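Local structure of uncharacterized protein (4JZA) at residues D97-L102 with K657-G662; Y57-A62 with L115-S120; Q173-L178 with D329-A334. The protein probably removes the 3-phosphate from phosphatidylinositol 3-phosphate, as a Legionella phosphoinositide phosphatase that may act on lipids of the host. One frame throughout, in Å; residues are numbered along the deposited sequence.

Contact 1 (D97-L102 with K657-G662); sequences DLHKEL and KNIFIG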
loop_
_atom_site.group_PDB
_atom_site.type_symbol
_atom_site.label_atom_id
_atom_site.label_comp_id
_atom_site.label_asym_id
_atom_site.label_seq_id
_atom_site.Cartn_x
_atom_site.Cartn_y
_atom_site.Cartn_z
ATOM N N ASP A 97 -16.832 16.114 -8.013
ATOM C CA ASP A 97 -18.016 15.512 -7.384
ATOM C C ASP A 97 -17.677 14.083 -7.095
ATOM O O ASP A 97 -17.966 13.589 -6.041
ATOM C CB ASP A 97 -19.274 15.525 -8.305
ATOM C CG ASP A 97 -19.613 16.923 -8.890
ATOM O OD1 ASP A 97 -19.811 17.869 -8.127
ATOM O OD2 ASP A 97 -19.678 17.068 -10.128
ATOM N N LEU A 98 -17.081 13.410 -8.076
ATOM C CA LEU A 98 -16.719 12.012 -7.942
ATOM C C LEU A 98 -15.613 11.798 -6.891
ATOM O O LEU A 98 -15.572 10.757 -6.227
ATOM C CB LEU A 98 -16.280 11.436 -9.279
ATOM C CG LEU A 98 -17.213 11.476 -10.502
ATOM C CD1 LEU A 98 -16.496 10.942 -11.723
ATOM C CD2 LEU A 98 -18.494 10.687 -10.313
ATOM N N HIS A 99 -14.718 12.758 -6.717
ATOM C CA HIS A 99 -13.695 12.567 -5.704
ATOM C C HIS A 99 -14.357 12.633 -4.341
ATOM O O HIS A 99 -13.932 11.960 -3.398
ATOM C CB HIS A 99 -12.496 13.537 -5.810
ATOM C CG HIS A 99 -11.286 13.007 -5.111
ATOM N ND1 HIS A 99 -11.083 13.166 -3.752
ATOM C CD2 HIS A 99 -10.302 12.180 -5.540
ATOM C CE1 HIS A 99 -10.010 12.495 -3.381
ATOM N NE2 HIS A 99 -9.513 11.893 -4.447
ATOM N N LYS A 100 -15.445 13.379 -4.252
ATOM C CA LYS A 100 -16.083 13.557 -2.972
ATOM C C LYS A 100 -16.837 12.298 -2.641
ATOM O O LYS A 100 -16.634 11.742 -1.572
ATOM C CB LYS A 100 -16.971 14.795 -2.927
ATOM C CG LYS A 100 -17.348 15.172 -1.502
ATOM C CD LYS A 100 -17.949 16.564 -1.385
ATOM C CE LYS A 100 -18.082 16.979 0.084
ATOM N NZ LYS A 100 -18.348 18.446 0.239
ATOM N N GLU A 101 -17.649 11.800 -3.555
ATOM C CA GLU A 101 -18.243 10.474 -3.388
ATOM C C GLU A 101 -17.214 9.372 -3.009
ATOM O O GLU A 101 -17.439 8.562 -2.117
ATOM C CB GLU A 101 -18.989 10.067 -4.663
ATOM C CG GLU A 101 -20.300 10.816 -4.871
ATOM C CD GLU A 101 -21.148 10.795 -3.603
ATOM O OE1 GLU A 101 -21.368 9.690 -3.022
ATOM O OE2 GLU A 101 -21.541 11.905 -3.174
ATOM N N LEU A 102 -16.074 9.342 -3.674
ATOM C CA LEU A 102 -15.047 8.413 -3.264
ATOM C C LEU A 102 -14.633 8.651 -1.853
ATOM O O LEU A 102 -14.446 7.686 -1.135
ATOM C CB LEU A 102 -13.813 8.483 -4.162
ATOM C CG LEU A 102 -12.545 7.700 -3.725
ATOM C CD1 LEU A 102 -12.841 6.216 -3.579
ATOM C CD2 LEU A 102 -11.425 7.877 -4.722
ATOM N N LYS A 657 -4.869 6.410 2.628
ATOM C CA LYS A 657 -4.705 7.585 3.471
ATOM C C LYS A 657 -4.685 8.848 2.651
ATOM O O LYS A 657 -5.069 9.869 3.148
ATOM C CB LYS A 657 -3.465 7.534 4.342
ATOM C CG LYS A 657 -2.150 7.543 3.621
ATOM C CD LYS A 657 -1.050 7.336 4.672
ATOM C CE LYS A 657 0.280 8.028 4.364
ATOM N NZ LYS A 657 1.160 7.261 3.447
ATOM N N ASN A 658 -4.271 8.788 1.394
ATOM C CA ASN A 658 -4.219 9.997 0.601
ATOM C C ASN A 658 -5.477 10.278 -0.169
ATOM O O ASN A 658 -5.540 11.258 -0.906
ATOM C CB ASN A 658 -3.040 10.022 -0.336
ATOM C CG ASN A 658 -1.729 9.998 0.390
ATOM O OD1 ASN A 658 -1.585 10.391 1.537
ATOM N ND2 ASN A 658 -0.773 9.518 -0.278
ATOM N N ILE A 659 -6.485 9.446 -0.007
ATOM C CA ILE A 659 -7.766 9.782 -0.558
ATOM C C ILE A 659 -8.243 11.043 0.193
ATOM O O ILE A 659 -8.901 11.904 -0.392
ATOM C CB ILE A 659 -8.686 8.542 -0.482
ATOM C CG1 ILE A 659 -8.096 7.477 -1.413
ATOM C CG2 ILE A 659 -10.137 8.853 -0.842
ATOM C CD1 ILE A 659 -9.079 6.428 -1.897
ATOM N N PHE A 660 -7.846 11.178 1.464
ATOM C CA PHE A 660 -8.218 12.357 2.318
ATOM C C PHE A 660 -7.220 13.532 2.310
ATOM O O PHE A 660 -7.262 14.404 3.176
ATOM C CB PHE A 660 -8.560 11.871 3.739
ATOM C CG PHE A 660 -9.508 10.746 3.695
ATOM C CD1 PHE A 660 -10.871 10.999 3.458
ATOM C CD2 PHE A 660 -9.046 9.449 3.707
ATOM C CE1 PHE A 660 -11.769 9.973 3.325
ATOM C CE2 PHE A 660 -9.931 8.418 3.573
ATOM C CZ PHE A 660 -11.294 8.674 3.386
ATOM N N ILE A 661 -6.375 13.560 1.286
ATOM C CA ILE A 661 -5.426 14.646 1.038
ATOM C C ILE A 661 -6.021 15.793 0.140
ATOM O O ILE A 661 -5.504 16.895 0.151
ATOM C CB ILE A 661 -4.152 14.032 0.408
ATOM C CG1 ILE A 661 -2.846 14.491 1.073
ATOM C CG2 ILE A 661 -4.177 14.235 -1.093
ATOM C CD1 ILE A 661 -1.588 13.880 0.437
ATOM N N GLY A 662 -7.106 15.563 -0.613
ATOM C CA GLY A 662 -7.694 16.615 -1.510
ATOM C C GLY A 662 -8.838 17.410 -0.891
ATOM O O GLY A 662 -10.023 17.166 -1.177
#

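Contact 2 (Y57-A62 with L115-S120); sequences YFLIDA and LNWGCS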
loop_
_atom_site.group_PDB
_atom_site.type_symbol
_atom_site.label_atom_id
_atom_site.label_comp_id
_atom_site.label_asym_id
_atom_site.label_seq_id
_atom_site.Cartn_x
_atom_site.Cartn_y
_atom_site.Cartn_z
ATOM N N TYR A 57 -13.681 -7.177 1.521
ATOM C CA TYR A 57 -13.932 -8.596 1.524
ATOM C C TYR A 57 -12.668 -9.383 1.795
ATOM O O TYR A 57 -12.694 -10.314 2.594
ATOM C CB TYR A 57 -14.576 -9.071 0.228
ATOM C CG TYR A 57 -16.064 -8.890 0.230
ATOM C CD1 TYR A 57 -16.619 -7.626 0.244
ATOM C CD2 TYR A 57 -16.922 -9.986 0.247
ATOM C CE1 TYR A 57 -17.990 -7.440 0.241
ATOM C CE2 TYR A 57 -18.302 -9.819 0.248
ATOM C CZ TYR A 57 -18.833 -8.537 0.233
ATOM O OH TYR A 57 -20.212 -8.339 0.220
ATOM N N PHE A 58 -11.550 -9.016 1.184
ATOM C CA PHE A 58 -10.328 -9.723 1.505
ATOM C C PHE A 58 -10.047 -9.655 2.994
ATOM O O PHE A 58 -9.597 -10.623 3.619
ATOM C CB PHE A 58 -9.165 -9.102 0.780
ATOM C CG PHE A 58 -7.896 -9.885 0.900
ATOM C CD1 PHE A 58 -7.041 -9.654 1.943
ATOM C CD2 PHE A 58 -7.566 -10.827 -0.049
ATOM C CE1 PHE A 58 -5.899 -10.362 2.067
ATOM C CE2 PHE A 58 -6.409 -11.550 0.059
ATOM C CZ PHE A 58 -5.576 -11.312 1.119
ATOM N N LEU A 59 -10.270 -8.486 3.559
ATOM C CA LEU A 59 -9.927 -8.207 4.952
ATOM C C LEU A 59 -10.737 -9.088 5.867
ATOM O O LEU A 59 -10.208 -9.706 6.802
ATOM C CB LEU A 59 -10.177 -6.721 5.240
ATOM C CG LEU A 59 -9.956 -6.237 6.656
ATOM C CD1 LEU A 59 -8.539 -6.440 7.152
ATOM C CD2 LEU A 59 -10.374 -4.777 6.734
ATOM N N ILE A 60 -12.031 -9.161 5.590
ATOM C CA ILE A 60 -12.935 -9.853 6.491
ATOM C C ILE A 60 -12.767 -11.365 6.402
ATOM O O ILE A 60 -12.904 -12.062 7.410
ATOM C CB ILE A 60 -14.398 -9.390 6.326
ATOM C CG1 ILE A 60 -15.215 -9.778 7.557
ATOM C CG2 ILE A 60 -15.017 -9.934 5.060
ATOM C CD1 ILE A 60 -16.472 -8.941 7.742
ATOM N N ASP A 61 -12.449 -11.858 5.213
ATOM C CA ASP A 61 -12.171 -13.270 5.022
ATOM C C ASP A 61 -10.769 -13.644 5.581
ATOM O O ASP A 61 -10.548 -14.757 5.965
ATOM C CB ASP A 61 -12.287 -13.654 3.524
ATOM C CG ASP A 61 -13.738 -13.547 2.973
ATOM O OD1 ASP A 61 -14.684 -13.410 3.774
ATOM O OD2 ASP A 61 -13.933 -13.574 1.741
ATOM N N ALA A 62 -9.818 -12.727 5.649
ATOM C CA ALA A 62 -8.427 -13.093 5.991
ATOM C C ALA A 62 -8.065 -12.784 7.420
ATOM O O ALA A 62 -7.286 -13.501 8.017
ATOM C CB ALA A 62 -7.473 -12.356 5.084
ATOM N N LEU A 115 -14.487 0.235 13.987
ATOM C CA LEU A 115 -15.531 -0.349 14.840
ATOM C C LEU A 115 -15.412 -1.860 14.970
ATOM O O LEU A 115 -15.197 -2.362 16.062
ATOM C CB LEU A 115 -16.909 -0.077 14.274
ATOM C CG LEU A 115 -18.060 -0.745 15.056
ATOM C CD1 LEU A 115 -18.050 -0.275 16.505
ATOM C CD2 LEU A 115 -19.400 -0.439 14.423
ATOM N N ASN A 116 -15.582 -2.603 13.881
ATOM C CA ASN A 116 -15.537 -4.054 14.002
ATOM C C ASN A 116 -14.163 -4.653 14.442
ATOM O O ASN A 116 -14.117 -5.695 15.099
ATOM C CB ASN A 116 -16.010 -4.727 12.723
ATOM C CG ASN A 116 -16.120 -6.254 12.859
ATOM O OD1 ASN A 116 -15.358 -7.020 12.241
ATOM N ND2 ASN A 116 -17.078 -6.702 13.678
ATOM N N TRP A 117 -13.059 -4.010 14.131
ATOM C CA TRP A 117 -11.750 -4.552 14.527
ATOM C C TRP A 117 -11.232 -3.876 15.798
ATOM O O TRP A 117 -10.176 -4.234 16.306
ATOM C CB TRP A 117 -10.717 -4.430 13.379
ATOM C CG TRP A 117 -10.737 -5.619 12.434
ATOM C CD1 TRP A 117 -9.950 -6.738 12.505
ATOM C CD2 TRP A 117 -11.613 -5.811 11.319
ATOM N NE1 TRP A 117 -10.295 -7.615 11.497
ATOM C CE2 TRP A 117 -11.325 -7.073 10.770
ATOM C CE3 TRP A 117 -12.626 -5.053 10.760
ATOM C CZ2 TRP A 117 -11.977 -7.567 9.656
ATOM C CZ3 TRP A 117 -13.296 -5.552 9.680
ATOM C CH2 TRP A 117 -12.960 -6.803 9.120
ATOM N N GLY A 118 -11.978 -2.900 16.307
ATOM C CA GLY A 118 -11.648 -2.275 17.581
ATOM C C GLY A 118 -10.311 -1.576 17.559
ATOM O O GLY A 118 -9.501 -1.778 18.445
ATOM N N CYS A 119 -10.120 -0.736 16.553
ATOM C CA CYS A 119 -8.880 -0.040 16.349
ATOM C C CYS A 119 -8.817 1.152 17.280
ATOM O O CYS A 119 -9.705 2.001 17.233
ATOM C CB CYS A 119 -8.800 0.460 14.900
ATOM S SG CYS A 119 -8.741 -0.822 13.584
ATOM N N SER A 120 -7.767 1.256 18.095
ATOM C CA SER A 120 -7.606 2.432 18.974
ATOM C C SER A 120 -7.415 3.674 18.168
ATOM O O SER A 120 -7.899 4.706 18.558
ATOM C CB SER A 120 -6.427 2.305 19.933
ATOM O OG SER A 120 -5.458 1.472 19.348
#

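Contact 3 (Q173-L178 with D329-A334); sequences QLLDEL and DDVKDA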
loop_
_atom_site.group_PDB
_atom_site.type_symbol
_atom_site.label_atom_id
_atom_site.label_comp_id
_atom_site.label_asym_id
_atom_site.label_seq_id
_atom_site.Cartn_x
_atom_site.Cartn_y
_atom_site.Cartn_z
ATOM N N GLN A 173 14.516 -19.360 -3.908
ATOM C CA GLN A 173 14.653 -19.220 -2.476
ATOM C C GLN A 173 13.320 -18.827 -1.837
ATOM O O GLN A 173 12.861 -19.447 -0.887
ATOM C CB GLN A 173 15.774 -18.251 -2.092
ATOM C CG GLN A 173 15.895 -18.239 -0.590
ATOM C CD GLN A 173 17.064 -17.465 0.008
ATOM O OE1 GLN A 173 17.443 -17.731 1.060
ATOM N NE2 GLN A 173 17.531 -16.495 -0.574
ATOM N N LEU A 174 12.678 -17.811 -2.380
ATOM C CA LEU A 174 11.453 -17.321 -1.797
ATOM C C LEU A 174 10.383 -18.372 -1.894
ATOM O O LEU A 174 9.579 -18.532 -0.979
ATOM C CB LEU A 174 10.964 -16.043 -2.487
ATOM C CG LEU A 174 9.685 -15.461 -1.834
ATOM C CD1 LEU A 174 10.061 -14.555 -0.681
ATOM C CD2 LEU A 174 8.837 -14.696 -2.822
ATOM N N LEU A 175 10.332 -19.077 -3.008
ATOM C CA LEU A 175 9.298 -20.120 -3.149
ATOM C C LEU A 175 9.454 -21.157 -2.064
ATOM O O LEU A 175 8.443 -21.645 -1.537
ATOM C CB LEU A 175 9.340 -20.796 -4.529
ATOM C CG LEU A 175 9.091 -19.862 -5.703
ATOM C CD1 LEU A 175 9.032 -20.623 -7.000
ATOM C CD2 LEU A 175 7.778 -19.142 -5.488
ATOM N N ASP A 176 10.713 -21.477 -1.725
ATOM C CA ASP A 176 11.002 -22.462 -0.694
ATOM C C ASP A 176 10.576 -21.972 0.663
ATOM O O ASP A 176 9.932 -22.703 1.431
ATOM C CB ASP A 176 12.495 -22.796 -0.653
ATOM C CG ASP A 176 12.956 -23.567 -1.883
ATOM O OD1 ASP A 176 12.134 -24.278 -2.546
ATOM O OD2 ASP A 176 14.156 -23.424 -2.192
ATOM N N GLU A 177 10.907 -20.716 0.947
ATOM C CA GLU A 177 10.416 -20.079 2.160
ATOM C C GLU A 177 8.878 -20.038 2.246
ATOM O O GLU A 177 8.322 -20.251 3.312
ATOM C CB GLU A 177 10.998 -18.693 2.285
ATOM C CG GLU A 177 12.509 -18.665 2.506
ATOM C CD GLU A 177 13.098 -17.305 2.195
ATOM O OE1 GLU A 177 12.423 -16.447 1.574
ATOM O OE2 GLU A 177 14.251 -17.077 2.567
ATOM N N LEU A 178 8.181 -19.771 1.148
ATOM C CA LEU A 178 6.720 -19.756 1.184
ATOM C C LEU A 178 6.141 -21.130 1.472
ATOM O O LEU A 178 5.153 -21.288 2.228
ATOM C CB LEU A 178 6.140 -19.184 -0.107
ATOM C CG LEU A 178 6.449 -17.707 -0.343
ATOM C CD1 LEU A 178 6.018 -17.305 -1.740
ATOM C CD2 LEU A 178 5.779 -16.788 0.666
ATOM N N ASP A 329 -2.315 -24.255 -5.013
ATOM C CA ASP A 329 -1.487 -25.436 -4.832
ATOM C C ASP A 329 -0.073 -25.036 -4.985
ATOM O O ASP A 329 0.698 -25.357 -4.121
ATOM C CB ASP A 329 -1.820 -26.537 -5.822
ATOM C CG ASP A 329 -3.133 -27.232 -5.485
ATOM O OD1 ASP A 329 -3.362 -27.537 -4.282
ATOM O OD2 ASP A 329 -3.919 -27.484 -6.431
ATOM N N ASP A 330 0.243 -24.315 -6.070
ATOM C CA ASP A 330 1.597 -23.830 -6.343
ATOM C C ASP A 330 1.835 -22.437 -5.717
ATOM O O ASP A 330 1.129 -21.459 -5.998
ATOM C CB ASP A 330 1.898 -23.817 -7.846
ATOM C CG ASP A 330 3.417 -23.669 -8.140
ATOM O OD1 ASP A 330 4.204 -23.299 -7.213
ATOM O OD2 ASP A 330 3.840 -23.944 -9.286
ATOM N N VAL A 331 2.830 -22.361 -4.845
ATOM C CA VAL A 331 2.994 -21.163 -4.067
ATOM C C VAL A 331 3.341 -19.976 -4.970
ATOM O O VAL A 331 3.149 -18.819 -4.577
ATOM C CB VAL A 331 4.047 -21.325 -2.975
ATOM C CG1 VAL A 331 3.555 -22.300 -1.944
ATOM C CG2 VAL A 331 5.385 -21.789 -3.544
ATOM N N LYS A 332 3.854 -20.256 -6.167
ATOM C CA LYS A 332 4.190 -19.191 -7.097
ATOM C C LYS A 332 2.974 -18.412 -7.601
ATOM O O LYS A 332 3.057 -17.214 -7.887
ATOM C CB LYS A 332 5.065 -19.706 -8.241
ATOM C CG LYS A 332 4.400 -20.517 -9.333
ATOM C CD LYS A 332 5.485 -21.043 -10.292
ATOM C CE LYS A 332 4.953 -21.947 -11.418
ATOM N NZ LYS A 332 3.613 -21.539 -11.953
ATOM N N ASP A 333 1.832 -19.063 -7.627
ATOM C CA ASP A 333 0.593 -18.384 -7.973
ATOM C C ASP A 333 0.060 -17.424 -6.920
ATOM O O ASP A 333 -0.889 -16.678 -7.174
ATOM C CB ASP A 333 -0.461 -19.423 -8.297
ATOM C CG ASP A 333 -0.094 -20.245 -9.509
ATOM O OD1 ASP A 333 0.811 -19.846 -10.267
ATOM O OD2 ASP A 333 -0.704 -21.302 -9.689
ATOM N N ALA A 334 0.629 -17.459 -5.728
ATOM C CA ALA A 334 0.270 -16.503 -4.721
ATOM C C ALA A 334 1.083 -15.207 -4.873
ATOM O O ALA A 334 0.790 -14.216 -4.211
ATOM C CB ALA A 334 0.540 -17.092 -3.355
#

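Contact 1 (D97-L102 with K657-G662)
L102 packs its branched end against I659, and the two side chains cross at about a right angle. The branch carbon L102 CG lies 3.9 Å from I659 CG2. The methyl L102 CD2 lies 3.9 Å from I659 CD1, and L102 CD1 comes within 4.1 Å of the same I659 CD1. The isoleucine therefore offers both of its outer methyl groups to one leucine. L102 reaches them because its CG stands anti to the backbone N (chi1 171°), which swings the branch off the helix towards I659.

One turn earlier on the same helix, H99 meets chiefly the backbone of I659. H99 CE1 points at I659 O, 3.2 Å away, and the carbonyl oxygen sits at the ring edge, in the plane of the imidazole. No hydrogen bond joins the two segments here. Both ring nitrogens are used elsewhere: NE2 bonds to OD1 of D653, and ND1 bonds to OE2 of E103. These two bonds hold the ring on both sides and fix its rotation. Two carboxylate partners would be consistent with a positively charged imidazole. G662, beside the ring, is poorly ordered, and residues 663-669 are not modelled.

The contact is a small, buried patch of packing. It joins the connection between helices 643-652 and 676-702 to helix 95-116, although more than 550 residues separate the two segments. Helix 95-116 also gives E103 and T106 to the packing of I659. L102 is backed by F45 and R48 of helix 41-62, and H99 touches R649 of helix 643-652.

Contact 2 (Y57-A62 with L115-S120)
The last turns of helix 41-62 approach the end of helix 95-116, with the CA atoms of I60 and W117 9.7 Å apart. Helix 95-116 is closed by a Schellman motif. G118 is the residue that leaves the helical path, with a positive phi of 62°, a conformation glycine adopts easily. The G118 backbone N bonds back to L115 O at 3.3 Å. W117 stands just before this turn and spans the gap between the two helix ends.

The six-membered ring of W117 does the touching. L59 comes from the opposite direction and lies over one face of it. L59 CG is 4.3 Å from the centroid of the six-membered ring and 29° off the ring normal, an off-centre CH-pi contact. With CG anti to the backbone N (chi1 177°), the leucine branch is carried out over the ring. I60 sits differently. Its CA lies at the ring edge, near the plane, and its side chain crosses the indole at about a right angle. The nearest approach of the I60 side chain is CG1 to W117 CH2, 4.0 Å.

No hydrogen bond crosses between the segments, so the contact is apolar packing. Aromatic neighbours enlarge it: Y63 meets the indole with nearly parallel planes, and F65 meets it edge-to-face. I60 also rests on L77 and K78 of helix 74-87, while L59 touches F320 of helix 315-325. On the indole face opposite L59, N116 OD1 stands 3.6 Å above the plane, towards the rim.

Contact 3 (Q173-L178 with D329-A334)
An Asx turn at D330 leads into the short 3-10 segment 331-334, and this turn sets V331 and K332 against L175 and L178 of helix 172-183. V331 is the central residue. V331 CB lies 4.1 Å from L178 CB. V331 CG2 lies 3.7 Å from the backbone oxygen L175 O and 4.1 Å from L175 CD2. With CG1 beside its own backbone N (chi1 -68°), V331 turns CG2 to the helix at L175. L175 O also accepts a hydrogen bond from OG1 of T179. L175 CD2 also reaches K332 CB, at 3.9 Å, where the two side chains cross obliquely.

Only the base of K332 joins this packing. Its chain then leads away from the helix and bends at the end (chi4 36°) towards two acidic side chains. K332 NZ lies 3.6 Å from D330 OD2 in a salt bridge, and a longer one runs to D333. The other carboxylate oxygen, D330 OD1, accepts the K332 backbone N at 3.2 Å. The bond is nearly straight, but it meets the oxygen from above the carboxylate plane.

V331 and L178 are buried, while L175 and K332 are partly exposed. L178 is also backed by L325 of helix 315-325, and Y170 touches both L175 and K332. The contact thus joins the helix after strand 159-166 to the loop before strand 352-359. The backbone bonds D333 N to D330 O and A334 N to V331 O are the i+3 pattern of 3-10 turns, with the Asx turn of D330 OD1 at their start.

How the contacts relate
Contacts 1 and 2 both use helix 95-116, one near its start and the other at its end. Their centres are 22 Å apart, and along the chain they cross. Contact 3 lies farther off, with its centre 26 Å from contact 2 and 37 Å from contact 1. None of the three touches another. Contact 2 closes before contact 3 opens, and contact 1 spans all of contact 3. Helix 41-62 forms one side of contact 2 and packs on L102 of contact 1; helix 315-325 touches contacts 2 and 3. Both segments of contact 3 lie in the connection between strands 159-166 and 352-359, neighbours in the mixed sheet; this helical excursion contains the insertion domain.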